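Local coordinates for protein probable endonuclease 4 (Thermotoga maritima, PDB 4HNO) that probably cleaves DNA phosphodiester bonds at apurinic or apyrimidinic sites as a metal-dependent endonuclease of base excision repair, at residues A[65-70]-A[105-110]; A[77-82]-A[92-97]; A[126-131]-A[164-169]; A[135-140]-A[170-175]; A[141-146]-A[175-180]. All coordinates share one frame; numbering follows the deposited sequence.

From the N terminus, contact 1 comes first: it brings 65-70, at the start of strand 69-72, beside 105-110, leading into strand 108-115, and so closes one beta-alpha-beta unit. Contact 2 lies within that span, folding the loop 77-82 back onto helix 84-104. After contact 1 has closed, contacts 3, 4 and 5 open in turn at 126-131, 135-140 and 141-146 and close in the same order at 164-169, 170-175 and 175-180, so all three cross one another. They join helix to helix, turn to loop and strand to strand. R175 belongs to both contact 4 and contact 5, and L109 of contact 1 pairs with strand 143-147 of contact 5.

Contact 1: residues A[65-70]-A[105-110]; sequences DWENAF and GIRYLN
W66 lays its CB over the centre of one face of the R107 guanidinium, with CB 3.4 Å from CZ, while the six-membered ring of its indole approaches G105 obliquely, CE3 3.3 Å from G105 O. The R107 chain, extended from CG to NE, runs across the tryptophan at about a right angle and presents its edge to E67. There NH1 gives a nearly in-plane salt-bridge hydrogen bond to E67 OE2, 2.8 Å away with an N-H...O angle of 158°, on the anti lone pair. The other carboxylate oxygen is used as well: Y108 OH donates to the syn lone pair of E67 OE1 at 2.6 Å, the tyrosine ring standing steeply to the carboxylate. A bend in the E67 chain (chi2 -61°) turns both oxygens toward these two donors, and the double grip should fix the rotation of the carboxylate. The two segments lead into the N-terminal ends of strands 69-72 and 108-115, neighbouring parallel strands of the TIM barrel joined by helix 84-104 in a beta-alpha-beta unit. Between the chains a water donates to W66 O and A69 O and accepts from R107 N, bridging backbone atoms too far apart to bond directly. Further in, the F70 and Y108 rings lie side by side with planes 27° apart, offset enough to leave little ring overlap; F70 CE2 is 3.6 Å from Y108 CD1. F70 also packs on M216 and P259, and Y108 on K215. Toward helix 49-61, I106 CD1 meets A69 CB at 3.6 Å.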
# COMPACT_ATOMS: atom_id res chain seq x y z
N ASP A 65 11.25 -12.67 -2.24
CA ASP A 65 12.11 -11.58 -1.82
C ASP A 65 11.39 -10.80 -0.71
O ASP A 65 10.26 -10.34 -0.90
CB ASP A 65 12.35 -10.70 -3.05
CG ASP A 65 13.39 -9.60 -2.84
OD1 ASP A 65 13.97 -9.16 -3.86
OD2 ASP A 65 13.58 -9.12 -1.71
N TRP A 66 12.03 -10.68 0.44
CA TRP A 66 11.43 -9.96 1.56
C TRP A 66 11.19 -8.47 1.29
O TRP A 66 10.43 -7.84 1.99
CB TRP A 66 12.27 -10.15 2.81
CG TRP A 66 12.16 -11.54 3.37
CD1 TRP A 66 12.95 -12.61 3.08
CD2 TRP A 66 11.19 -12.01 4.30
NE1 TRP A 66 12.53 -13.72 3.78
CE2 TRP A 66 11.46 -13.36 4.56
CE3 TRP A 66 10.14 -11.40 4.98
CZ2 TRP A 66 10.71 -14.12 5.44
CZ3 TRP A 66 9.39 -12.15 5.87
CH2 TRP A 66 9.69 -13.49 6.10
N GLU A 67 11.82 -7.91 0.25
CA GLU A 67 11.51 -6.53 -0.14
C GLU A 67 10.21 -6.42 -0.92
O GLU A 67 9.80 -5.33 -1.25
CB GLU A 67 12.64 -5.94 -0.98
CG GLU A 67 13.84 -5.60 -0.15
CD GLU A 67 13.53 -4.57 0.90
OE1 GLU A 67 13.05 -3.47 0.54
OE2 GLU A 67 13.72 -4.88 2.10
N ASN A 68 9.59 -7.56 -1.19
CA ASN A 68 8.37 -7.62 -1.98
C ASN A 68 7.16 -8.09 -1.17
O ASN A 68 6.14 -8.42 -1.77
CB ASN A 68 8.54 -8.57 -3.17
CG ASN A 68 9.67 -8.18 -4.13
OD1 ASN A 68 10.37 -7.16 -3.99
ND2 ASN A 68 9.83 -9.02 -5.14
N ALA A 69 7.28 -8.11 0.15
CA ALA A 69 6.24 -8.60 1.04
C ALA A 69 5.83 -7.47 1.97
O ALA A 69 6.68 -6.85 2.62
CB ALA A 69 6.76 -9.80 1.84
N PHE A 70 4.54 -7.20 2.03
CA PHE A 70 4.03 -6.03 2.72
C PHE A 70 2.83 -6.39 3.58
O PHE A 70 2.02 -7.23 3.18
CB PHE A 70 3.55 -4.97 1.68
CG PHE A 70 4.60 -4.61 0.67
CD1 PHE A 70 4.74 -5.35 -0.49
CD2 PHE A 70 5.45 -3.53 0.88
CE1 PHE A 70 5.68 -5.01 -1.43
CE2 PHE A 70 6.40 -3.20 -0.05
CZ PHE A 70 6.50 -3.95 -1.22
N GLY A 105 8.71 -11.22 10.24
CA GLY A 105 9.80 -10.78 9.41
C GLY A 105 9.42 -9.76 8.33
O GLY A 105 10.26 -9.35 7.56
N ILE A 106 8.16 -9.38 8.28
CA ILE A 106 7.70 -8.41 7.29
C ILE A 106 8.31 -7.04 7.62
O ILE A 106 8.31 -6.59 8.77
CB ILE A 106 6.15 -8.37 7.27
CG1 ILE A 106 5.57 -9.68 6.76
CG2 ILE A 106 5.64 -7.19 6.49
CD1 ILE A 106 5.67 -9.88 5.28
N ARG A 107 8.78 -6.39 6.57
CA ARG A 107 9.58 -5.20 6.70
C ARG A 107 8.78 -3.88 6.60
O ARG A 107 9.30 -2.83 6.95
CB ARG A 107 10.65 -5.24 5.61
CG ARG A 107 11.62 -6.38 5.82
CD ARG A 107 12.67 -6.44 4.73
NE ARG A 107 13.55 -7.58 4.98
CZ ARG A 107 14.50 -7.98 4.15
NH1 ARG A 107 14.70 -7.35 3.00
NH2 ARG A 107 15.24 -9.04 4.46
N TYR A 108 7.56 -3.98 6.10
CA TYR A 108 6.78 -2.81 5.70
C TYR A 108 5.34 -2.96 6.18
O TYR A 108 4.71 -4.00 5.97
CB TYR A 108 6.74 -2.69 4.18
CG TYR A 108 8.07 -2.45 3.56
CD1 TYR A 108 8.68 -3.39 2.76
CD2 TYR A 108 8.71 -1.25 3.78
CE1 TYR A 108 9.93 -3.15 2.21
CE2 TYR A 108 9.95 -1.00 3.25
CZ TYR A 108 10.56 -1.94 2.46
OH TYR A 108 11.81 -1.65 1.94
N LEU A 109 4.81 -1.87 6.72
CA LEU A 109 3.43 -1.78 7.17
C LEU A 109 2.82 -0.54 6.54
O LEU A 109 3.22 0.59 6.85
CB LEU A 109 3.36 -1.70 8.70
CG LEU A 109 1.96 -1.56 9.29
CD1 LEU A 109 1.06 -2.73 8.93
CD2 LEU A 109 2.06 -1.43 10.79
N ASN A 110 1.87 -0.75 5.64
CA ASN A 110 1.25 0.30 4.85
C ASN A 110 -0.01 0.81 5.52
O ASN A 110 -0.91 0.02 5.80
CB ASN A 110 0.93 -0.29 3.48
CG ASN A 110 0.22 0.69 2.57
OD1 ASN A 110 0.85 1.40 1.80
ND2 ASN A 110 -1.08 0.74 2.67
O HOH W 1 8.74 -7.81 4.12

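Contact 2: residues A[77-82]-A[92-97]; sequences INLASP and ELLKKE
I77 pushes its CD1 methyl into a hollow on helix 84-104 that is walled by L93, the start of L94 and the carboxylate of E97. Its outer chain is extended (chi2 163°), which carries CD1 far enough to sit 3.9 Å from L93 CG and 3.9 Å from L94 N. The methyl ends against E97, which comes from the opposite direction and brings OE2 to 3.3 Å of I77 CD1. That carboxylate is engaged on its polar side: OE2 bonds to S73 OG, and OE1 to H37 NE2 and G74 N, so its position is set by partners other than the isoleucine. L93 leans along the other flank of the bump, its CD2 3.9 Å from I77 CG1. A second, smaller fit is made two residues further along the loop. L79 crosses L94 at about a right angle, and a single pair of branches touches, L79 CD1 and L94 CD2 at 3.8 Å. L79 is held in a type I turn from N78 to S81, within which N78 OD1 accepts from A80 N as an Asx turn; S90 OG of the same helix also bonds N78 N. The loop follows strand 69-72 and folds back over the helix it leads into. L94 also packs on L109 and I111 of strand 108-115 and on V135 of helix 121-136, while L79 rests on L132 and A80 O accepts a hydrogen bond from R127 NH1 of that helix.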
# COMPACT_ATOMS: atom_id res chain seq x y z
N ILE A 77 -7.77 1.84 12.24
CA ILE A 77 -6.78 2.76 12.75
C ILE A 77 -6.91 4.11 12.05
O ILE A 77 -7.00 4.18 10.83
CB ILE A 77 -5.40 2.15 12.55
CG1 ILE A 77 -5.20 0.97 13.52
CG2 ILE A 77 -4.28 3.19 12.67
CD1 ILE A 77 -4.06 0.07 13.13
N ASN A 78 -6.96 5.17 12.84
CA ASN A 78 -7.09 6.51 12.31
C ASN A 78 -6.33 7.48 13.19
O ASN A 78 -6.87 8.04 14.14
CB ASN A 78 -8.55 6.91 12.20
CG ASN A 78 -8.70 8.29 11.62
OD1 ASN A 78 -7.73 8.89 11.17
ND2 ASN A 78 -9.92 8.83 11.65
N LEU A 79 -5.07 7.67 12.84
CA LEU A 79 -4.18 8.55 13.60
C LEU A 79 -4.52 10.04 13.43
O LEU A 79 -3.93 10.86 14.12
CB LEU A 79 -2.73 8.34 13.19
CG LEU A 79 -2.13 6.96 13.47
CD1 LEU A 79 -0.69 6.95 12.94
CD2 LEU A 79 -2.18 6.60 14.94
N ALA A 80 -5.44 10.37 12.52
CA ALA A 80 -5.90 11.75 12.41
C ALA A 80 -7.18 12.00 13.18
O ALA A 80 -7.67 13.13 13.19
CB ALA A 80 -6.11 12.15 10.96
N SER A 81 -7.74 10.99 13.83
CA SER A 81 -9.03 11.16 14.46
C SER A 81 -9.00 12.29 15.47
O SER A 81 -8.09 12.36 16.30
CB SER A 81 -9.45 9.90 15.19
OG SER A 81 -10.68 10.13 15.86
N PRO A 82 -10.03 13.13 15.49
CA PRO A 82 -10.14 14.17 16.52
C PRO A 82 -10.76 13.63 17.81
O PRO A 82 -10.99 14.41 18.73
CB PRO A 82 -11.06 15.20 15.86
CG PRO A 82 -11.96 14.36 15.02
CD PRO A 82 -11.08 13.26 14.47
N GLU A 92 -2.12 2.30 19.80
CA GLU A 92 -1.77 1.03 20.41
C GLU A 92 -1.93 -0.13 19.45
O GLU A 92 -1.13 -1.06 19.45
CB GLU A 92 -2.54 0.80 21.71
CG GLU A 92 -2.18 1.80 22.80
CD GLU A 92 -0.69 1.83 23.13
OE1 GLU A 92 -0.10 0.74 23.28
OE2 GLU A 92 -0.11 2.94 23.19
N LEU A 93 -2.97 -0.11 18.62
CA LEU A 93 -3.14 -1.19 17.66
C LEU A 93 -2.06 -1.12 16.58
O LEU A 93 -1.57 -2.15 16.14
CB LEU A 93 -4.54 -1.19 17.06
CG LEU A 93 -4.83 -2.36 16.11
CD1 LEU A 93 -4.62 -3.70 16.76
CD2 LEU A 93 -6.25 -2.22 15.57
N LEU A 94 -1.66 0.08 16.17
CA LEU A 94 -0.59 0.19 15.18
C LEU A 94 0.73 -0.34 15.75
O LEU A 94 1.47 -1.00 15.03
CB LEU A 94 -0.49 1.63 14.70
CG LEU A 94 0.40 1.84 13.48
CD1 LEU A 94 -0.03 1.04 12.30
CD2 LEU A 94 0.40 3.33 13.11
N LYS A 95 1.01 -0.08 17.02
CA LYS A 95 2.19 -0.68 17.64
C LYS A 95 2.12 -2.21 17.56
O LYS A 95 3.11 -2.87 17.25
CB LYS A 95 2.35 -0.28 19.11
CG LYS A 95 2.75 1.15 19.40
CD LYS A 95 2.69 1.47 20.90
CE LYS A 95 2.97 2.91 21.19
NZ LYS A 95 2.72 3.20 22.62
N LYS A 96 0.95 -2.77 17.88
CA LYS A 96 0.78 -4.21 17.78
C LYS A 96 0.98 -4.70 16.33
O LYS A 96 1.62 -5.71 16.11
CB LYS A 96 -0.60 -4.61 18.32
CG LYS A 96 -1.04 -6.02 18.00
CD LYS A 96 -0.11 -7.16 18.41
CE LYS A 96 0.16 -7.27 19.89
NZ LYS A 96 -1.10 -7.49 20.65
N GLU A 97 0.45 -3.96 15.35
CA GLU A 97 0.67 -4.37 13.97
C GLU A 97 2.15 -4.35 13.61
O GLU A 97 2.60 -5.24 12.89
CB GLU A 97 -0.13 -3.48 13.03
CG GLU A 97 -1.62 -3.68 13.14
CD GLU A 97 -2.39 -2.80 12.11
OE1 GLU A 97 -3.55 -3.12 11.82
OE2 GLU A 97 -1.79 -1.81 11.64

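Contact 3: residues A[126-131]-A[164-169]; sequences DRIVRG and KKIRDL
Two neighbouring outer helices of the TIM barrel, 121-136 and 160-169, meet here; the axes of segments 126-131 and 164-169 approach to 9.2 Å and cross at -40°. V129 is the central residue, facing both I166 and L169. With CG1 anti to its backbone N (chi1 170°), it spreads two methyls toward the last part of 164-169: CG2 lies 3.6 Å from I166 O and 3.7 Å from L169 CB. The valine and leucine side chains cross at about a right angle, and both valine methyls touch the leucine CB. Deeper in, I128 and I166 touch through two pairs of methyls, CG2 to CG2 at 3.9 Å and CD1 to CD1 at 4.0 Å. P113 and I156 lie beneath both isoleucines, continuing the apolar layer toward the sheet. At the outer rim L169 CD1 comes loosely near D126 OD2, 4.1 Å away. Backbone oxygens line the contact too: I166 O, which accepts from L169 N in its own segment, and L169 O, 3.7 Å from V129 CG1. Cohesion therefore rests on the fit of branched aliphatic groups, without directional bonds, and on the burial of I128, V129 and I166, with L169 at the solvent-facing margin.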
# COMPACT_ATOMS: atom_id res chain seq x y z
N ASP A 126 -0.76 16.97 12.30
CA ASP A 126 0.00 16.94 13.54
C ASP A 126 -0.38 15.73 14.39
O ASP A 126 0.50 15.13 15.04
CB ASP A 126 -0.18 18.24 14.33
CG ASP A 126 0.63 19.40 13.79
OD1 ASP A 126 0.30 20.54 14.15
OD2 ASP A 126 1.58 19.18 13.01
N ARG A 127 -1.64 15.34 14.42
CA ARG A 127 -2.05 14.15 15.17
C ARG A 127 -1.44 12.89 14.55
O ARG A 127 -1.05 11.98 15.29
CB ARG A 127 -3.58 14.03 15.26
CG ARG A 127 -4.20 15.04 16.21
CD ARG A 127 -5.67 14.77 16.49
NE ARG A 127 -6.51 14.90 15.32
CZ ARG A 127 -7.13 16.01 14.95
NH1 ARG A 127 -7.91 15.99 13.87
NH2 ARG A 127 -6.98 17.16 15.63
N ILE A 128 -1.39 12.83 13.23
CA ILE A 128 -0.78 11.67 12.56
C ILE A 128 0.70 11.60 12.94
O ILE A 128 1.22 10.53 13.27
CB ILE A 128 -0.96 11.74 11.06
CG1 ILE A 128 -2.43 11.63 10.67
CG2 ILE A 128 -0.14 10.62 10.39
CD1 ILE A 128 -2.69 12.06 9.24
N VAL A 129 1.40 12.72 12.86
CA VAL A 129 2.80 12.77 13.22
C VAL A 129 3.01 12.33 14.66
O VAL A 129 3.90 11.52 14.96
CB VAL A 129 3.36 14.19 12.99
CG1 VAL A 129 4.74 14.34 13.58
CG2 VAL A 129 3.37 14.51 11.49
N ARG A 130 2.19 12.84 15.56
CA ARG A 130 2.32 12.48 16.97
C ARG A 130 2.14 10.97 17.14
O ARG A 130 2.86 10.32 17.89
CB ARG A 130 1.30 13.27 17.80
CG ARG A 130 1.43 13.10 19.29
CD ARG A 130 0.43 13.95 20.05
NE ARG A 130 0.72 13.88 21.48
CZ ARG A 130 0.18 14.65 22.41
NH1 ARG A 130 -0.72 15.57 22.09
NH2 ARG A 130 0.53 14.48 23.68
N GLY A 131 1.15 10.41 16.45
CA GLY A 131 0.90 8.99 16.52
C GLY A 131 2.02 8.15 15.93
O GLY A 131 2.44 7.15 16.54
N LYS A 164 4.17 14.16 2.28
CA LYS A 164 5.45 14.80 2.55
C LYS A 164 5.38 15.63 3.83
O LYS A 164 6.32 15.61 4.64
CB LYS A 164 5.85 15.67 1.35
CG LYS A 164 7.10 16.49 1.53
CD LYS A 164 6.93 17.84 2.22
CE LYS A 164 5.95 18.74 1.55
NZ LYS A 164 6.15 20.14 2.02
N LYS A 165 4.30 16.35 4.04
CA LYS A 165 4.19 17.17 5.24
C LYS A 165 4.26 16.28 6.49
O LYS A 165 4.91 16.64 7.47
CB LYS A 165 2.90 17.98 5.24
CG LYS A 165 2.92 19.18 4.31
CD LYS A 165 1.62 19.97 4.39
CE LYS A 165 1.71 21.33 3.77
NZ LYS A 165 1.72 21.28 2.29
N ILE A 166 3.58 15.14 6.45
CA ILE A 166 3.64 14.19 7.55
C ILE A 166 5.06 13.66 7.71
O ILE A 166 5.65 13.73 8.80
CB ILE A 166 2.66 13.01 7.31
CG1 ILE A 166 1.22 13.49 7.30
CG2 ILE A 166 2.88 11.92 8.36
CD1 ILE A 166 0.27 12.51 6.63
N ARG A 167 5.60 13.09 6.64
CA ARG A 167 6.87 12.41 6.74
C ARG A 167 7.95 13.34 7.26
O ARG A 167 8.78 12.96 8.10
CB ARG A 167 7.27 11.84 5.38
CG ARG A 167 8.64 11.21 5.42
CD ARG A 167 8.97 10.40 4.16
NE ARG A 167 10.24 9.79 4.36
CZ ARG A 167 11.40 10.36 4.13
NH1 ARG A 167 11.47 11.50 3.50
NH2 ARG A 167 12.50 9.73 4.51
N ASP A 168 7.97 14.57 6.77
CA ASP A 168 9.06 15.47 7.09
C ASP A 168 9.05 15.91 8.56
O ASP A 168 10.06 16.37 9.07
CB ASP A 168 9.07 16.66 6.14
CG ASP A 168 9.57 16.31 4.75
OD1 ASP A 168 9.99 15.15 4.52
OD2 ASP A 168 9.55 17.21 3.88
N LEU A 169 7.93 15.72 9.25
CA LEU A 169 7.83 16.06 10.67
C LEU A 169 8.11 14.89 11.60
O LEU A 169 8.31 15.13 12.79
CB LEU A 169 6.43 16.61 10.98
CG LEU A 169 6.16 18.03 10.46
CD1 LEU A 169 4.67 18.31 10.49
CD2 LEU A 169 6.91 19.05 11.31

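Contact 4: residues A[135-140]-A[170-175]; sequences VLNNTE and VDQRDR
The R175 guanidinium is sandwiched: L136 CD2 sits over the centre of one face, 3.6 Å from CZ, and the E140 backbone lies across the opposite face, nearer the rim. At its edge NH1 bonds T139 OG1 at 3.0 Å, close to the plane, and NH2 meets Q172 OE1, also in plane. NH2 reaches two main-chain oxygens, L136 O at 2.9 Å and T139 O at 3.0 Å, both tilted out of the guanidinium plane. T139 OG1, set between its backbone N and carbonyl carbon (chi1 60°), donates to V135 O, leaving its oxygen to accept from R175 NH1. A second flat layer is made by the N137 amide, nearly coplanar with both the Q172 amide and the D171 carboxylate. Q172 NE2 donates to an in-plane lone pair of N137 OD1 at 2.9 Å, and N137 ND2 to D171 OD2 at 2.9 Å. A water links N137 OD1 to Q172 N. On the apolar side, L136 CD1 packs on V170 CG1, 3.7 Å away. The type I turn L136-T139 ties the end of helix 121-136 to the loop before strand 176-181, at the N-terminal end of the TIM-barrel strands, far from the metal sites.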
# COMPACT_ATOMS: atom_id res chain seq x y z
N VAL A 135 4.46 5.36 17.80
CA VAL A 135 4.66 4.01 17.30
C VAL A 135 6.13 3.75 16.98
O VAL A 135 6.71 2.76 17.45
CB VAL A 135 3.77 3.74 16.09
CG1 VAL A 135 4.07 2.40 15.45
CG2 VAL A 135 2.29 3.85 16.48
N LEU A 136 6.72 4.61 16.17
CA LEU A 136 8.09 4.38 15.71
C LEU A 136 9.08 4.46 16.87
O LEU A 136 10.03 3.69 16.91
CB LEU A 136 8.44 5.36 14.60
CG LEU A 136 7.67 5.13 13.30
CD1 LEU A 136 7.95 6.28 12.36
CD2 LEU A 136 8.00 3.79 12.66
N ASN A 137 8.87 5.39 17.79
CA ASN A 137 9.81 5.57 18.88
C ASN A 137 9.71 4.50 19.95
O ASN A 137 10.50 4.52 20.89
CB ASN A 137 9.67 6.97 19.51
CG ASN A 137 10.09 8.10 18.58
OD1 ASN A 137 10.85 7.93 17.62
ND2 ASN A 137 9.61 9.30 18.89
N ASN A 138 8.78 3.56 19.80
CA ASN A 138 8.61 2.46 20.73
C ASN A 138 8.68 1.09 20.05
O ASN A 138 8.31 0.09 20.64
CB ASN A 138 7.32 2.61 21.52
CG ASN A 138 7.42 3.72 22.52
OD1 ASN A 138 8.10 3.59 23.54
ND2 ASN A 138 6.78 4.83 22.23
N THR A 139 9.21 1.07 18.82
CA THR A 139 9.40 -0.14 18.05
C THR A 139 10.71 -0.00 17.28
O THR A 139 11.29 1.08 17.21
CB THR A 139 8.26 -0.38 17.06
OG1 THR A 139 8.19 0.71 16.14
CG2 THR A 139 6.92 -0.59 17.74
N GLU A 140 11.14 -1.09 16.66
CA GLU A 140 12.30 -1.05 15.76
C GLU A 140 12.03 -1.80 14.47
O GLU A 140 11.21 -2.70 14.41
CB GLU A 140 13.56 -1.63 16.42
CG GLU A 140 14.01 -0.89 17.66
CD GLU A 140 14.44 0.55 17.42
OE1 GLU A 140 14.73 0.95 16.27
OE2 GLU A 140 14.50 1.31 18.41
N VAL A 170 8.11 13.66 11.12
CA VAL A 170 8.28 12.49 11.98
C VAL A 170 9.74 12.35 12.41
O VAL A 170 10.66 12.57 11.61
CB VAL A 170 7.80 11.23 11.22
CG1 VAL A 170 8.18 9.93 11.90
CG2 VAL A 170 6.30 11.29 11.03
N ASP A 171 9.96 11.96 13.65
CA ASP A 171 11.33 11.86 14.17
C ASP A 171 12.15 10.85 13.37
O ASP A 171 13.27 11.13 12.91
CB ASP A 171 11.33 11.43 15.64
CG ASP A 171 10.67 12.39 16.59
OD1 ASP A 171 10.62 13.58 16.31
OD2 ASP A 171 10.25 11.90 17.68
N GLN A 172 11.60 9.67 13.16
CA GLN A 172 12.30 8.57 12.48
C GLN A 172 11.85 8.51 11.03
O GLN A 172 11.25 7.53 10.57
CB GLN A 172 12.10 7.24 13.20
CG GLN A 172 12.75 7.27 14.57
CD GLN A 172 12.85 5.91 15.21
OE1 GLN A 172 13.32 4.94 14.60
NE2 GLN A 172 12.40 5.80 16.44
N ARG A 173 12.18 9.55 10.28
CA ARG A 173 11.73 9.65 8.91
C ARG A 173 12.34 8.57 8.02
O ARG A 173 11.74 8.24 6.98
CB ARG A 173 11.91 11.03 8.36
CG ARG A 173 13.28 11.50 8.33
CD ARG A 173 13.35 12.93 7.86
NE ARG A 173 14.73 13.37 7.91
CZ ARG A 173 15.31 13.92 8.97
NH1 ARG A 173 14.65 14.14 10.09
NH2 ARG A 173 16.59 14.23 8.91
N ASP A 174 13.46 7.96 8.39
CA ASP A 174 13.97 6.85 7.60
C ASP A 174 13.07 5.61 7.70
O ASP A 174 13.17 4.70 6.88
CB ASP A 174 15.40 6.46 8.02
CG ASP A 174 16.44 7.51 7.69
OD1 ASP A 174 16.13 8.45 6.96
OD2 ASP A 174 17.59 7.37 8.15
N ARG A 175 12.18 5.59 8.70
CA ARG A 175 11.21 4.52 8.84
C ARG A 175 9.82 4.93 8.37
O ARG A 175 8.84 4.29 8.71
CB ARG A 175 11.20 3.98 10.25
CG ARG A 175 12.47 3.21 10.58
CD ARG A 175 12.54 2.81 12.04
NE ARG A 175 11.44 1.92 12.37
CZ ARG A 175 10.91 1.80 13.58
NH1 ARG A 175 9.93 0.93 13.76
NH2 ARG A 175 11.35 2.53 14.59
O HOH W 2 9.48 8.73 14.99

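Contact 5: residues A[141-146]-A[175-180]; sequences GVVILL and RVAITY
R175 is extended at chi2 and bends at chi3 (62°), which turns NE and NH1 toward V142 O for a side-on grip. NE donates to V142 O at 2.9 Å and NH1 to the same oxygen at 3.1 Å, both near the guanidinium plane; NH1 meets a lone pair in the carbonyl plane, whereas NE approaches from above it. G141 N lies over one face of the group. From this clasp two strands run on as a parallel ladder, their directions twisted by 40°. I144 N bonds R175 O at 2.8 Å, I144 O then accepts from A177 N, A177 O from L146 N, and the series ends with T179 N on L146 O at 3.0 Å, an almost straight bond of 172°. CA-H...O contacts, such as V176 CA to I144 O, accompany the rungs. On the face with I144, L146, V176 and I178, L146 CD1 touches V176 CG1 at 3.7 Å, and I144 and V176 are covered by L136 of helix 121-136. On the other face L145 CD2 packs on A177 CB at 3.6 Å, and both side chains touch K215 of strand 214-222. L145 CD1 also lies 3.4 Å from T179 OG1, a hydroxyl hydrogen-bonded to N110 OD1. The T179 side chain is about 6 Å from bound zinc and manganese; E147, directly after L146, and D181, after Y180, are metal ligands. TIM barrels place the active site at the C-terminal ends of their parallel strands; here those ends carry the metal ligands.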
# COMPACT_ATOMS: atom_id res chain seq x y z
N GLY A 141 12.76 -1.40 13.44
CA GLY A 141 12.95 -2.19 12.24
C GLY A 141 11.94 -1.85 11.15
O GLY A 141 12.27 -1.41 10.06
N VAL A 142 10.68 -2.07 11.45
CA VAL A 142 9.61 -1.99 10.48
C VAL A 142 9.51 -0.55 9.98
O VAL A 142 9.58 0.40 10.77
CB VAL A 142 8.28 -2.47 11.10
CG1 VAL A 142 7.11 -2.27 10.14
CG2 VAL A 142 8.37 -3.92 11.51
N VAL A 143 9.32 -0.42 8.68
CA VAL A 143 9.09 0.85 8.01
C VAL A 143 7.61 1.00 7.73
O VAL A 143 6.98 0.08 7.21
CB VAL A 143 9.90 0.87 6.69
CG1 VAL A 143 9.55 2.08 5.82
CG2 VAL A 143 11.40 0.84 6.99
N ILE A 144 7.06 2.15 8.11
CA ILE A 144 5.67 2.47 7.82
C ILE A 144 5.60 3.14 6.46
O ILE A 144 6.34 4.09 6.18
CB ILE A 144 5.08 3.34 8.93
CG1 ILE A 144 4.98 2.48 10.20
CG2 ILE A 144 3.71 3.87 8.52
CD1 ILE A 144 4.52 3.17 11.45
N LEU A 145 4.71 2.64 5.62
CA LEU A 145 4.45 3.23 4.30
C LEU A 145 3.18 4.06 4.40
O LEU A 145 2.15 3.56 4.86
CB LEU A 145 4.29 2.16 3.23
CG LEU A 145 5.46 1.19 3.12
CD1 LEU A 145 5.20 0.16 2.03
CD2 LEU A 145 6.76 1.92 2.87
N LEU A 146 3.25 5.31 3.96
CA LEU A 146 2.08 6.15 3.83
C LEU A 146 1.55 5.99 2.42
O LEU A 146 2.28 6.22 1.45
CB LEU A 146 2.42 7.61 4.07
CG LEU A 146 3.10 7.94 5.37
CD1 LEU A 146 3.43 9.42 5.43
CD2 LEU A 146 2.27 7.52 6.57
N ARG A 175 12.18 5.59 8.70
CA ARG A 175 11.21 4.52 8.84
C ARG A 175 9.82 4.93 8.37
O ARG A 175 8.84 4.29 8.71
CB ARG A 175 11.20 3.98 10.25
CG ARG A 175 12.47 3.21 10.58
CD ARG A 175 12.54 2.81 12.04
NE ARG A 175 11.44 1.92 12.37
CZ ARG A 175 10.91 1.80 13.58
NH1 ARG A 175 9.93 0.93 13.76
NH2 ARG A 175 11.35 2.53 14.59
N VAL A 176 9.77 5.94 7.49
CA VAL A 176 8.53 6.31 6.80
C VAL A 176 8.86 6.35 5.32
O VAL A 176 9.78 7.05 4.88
CB VAL A 176 8.00 7.66 7.27
CG1 VAL A 176 6.72 8.02 6.52
CG2 VAL A 176 7.75 7.65 8.76
N ALA A 177 8.08 5.63 4.53
CA ALA A 177 8.23 5.66 3.08
C ALA A 177 6.83 5.69 2.46
O ALA A 177 5.87 6.02 3.17
CB ALA A 177 9.14 4.54 2.59
N ILE A 178 6.70 5.43 1.17
CA ILE A 178 5.51 5.75 0.43
C ILE A 178 5.02 4.57 -0.40
O ILE A 178 5.81 3.83 -1.01
CB ILE A 178 5.81 6.98 -0.50
CG1 ILE A 178 6.32 8.18 0.30
CG2 ILE A 178 4.64 7.34 -1.40
CD1 ILE A 178 5.32 8.77 1.24
N THR A 179 3.70 4.45 -0.47
CA THR A 179 2.99 3.59 -1.42
C THR A 179 2.14 4.47 -2.32
O THR A 179 1.42 5.34 -1.82
CB THR A 179 2.08 2.62 -0.68
OG1 THR A 179 2.92 1.75 0.08
CG2 THR A 179 1.19 1.82 -1.62
N TYR A 180 2.21 4.21 -3.62
CA TYR A 180 1.36 4.93 -4.57
C TYR A 180 0.26 4.00 -5.07
O TYR A 180 0.55 2.96 -5.67
CB TYR A 180 2.18 5.45 -5.77
CG TYR A 180 1.28 6.23 -6.69
CD1 TYR A 180 0.85 7.50 -6.33
CD2 TYR A 180 0.82 5.71 -7.89
CE1 TYR A 180 -0.02 8.22 -7.11
CE2 TYR A 180 -0.03 6.44 -8.71
CZ TYR A 180 -0.46 7.69 -8.30
OH TYR A 180 -1.33 8.43 -9.06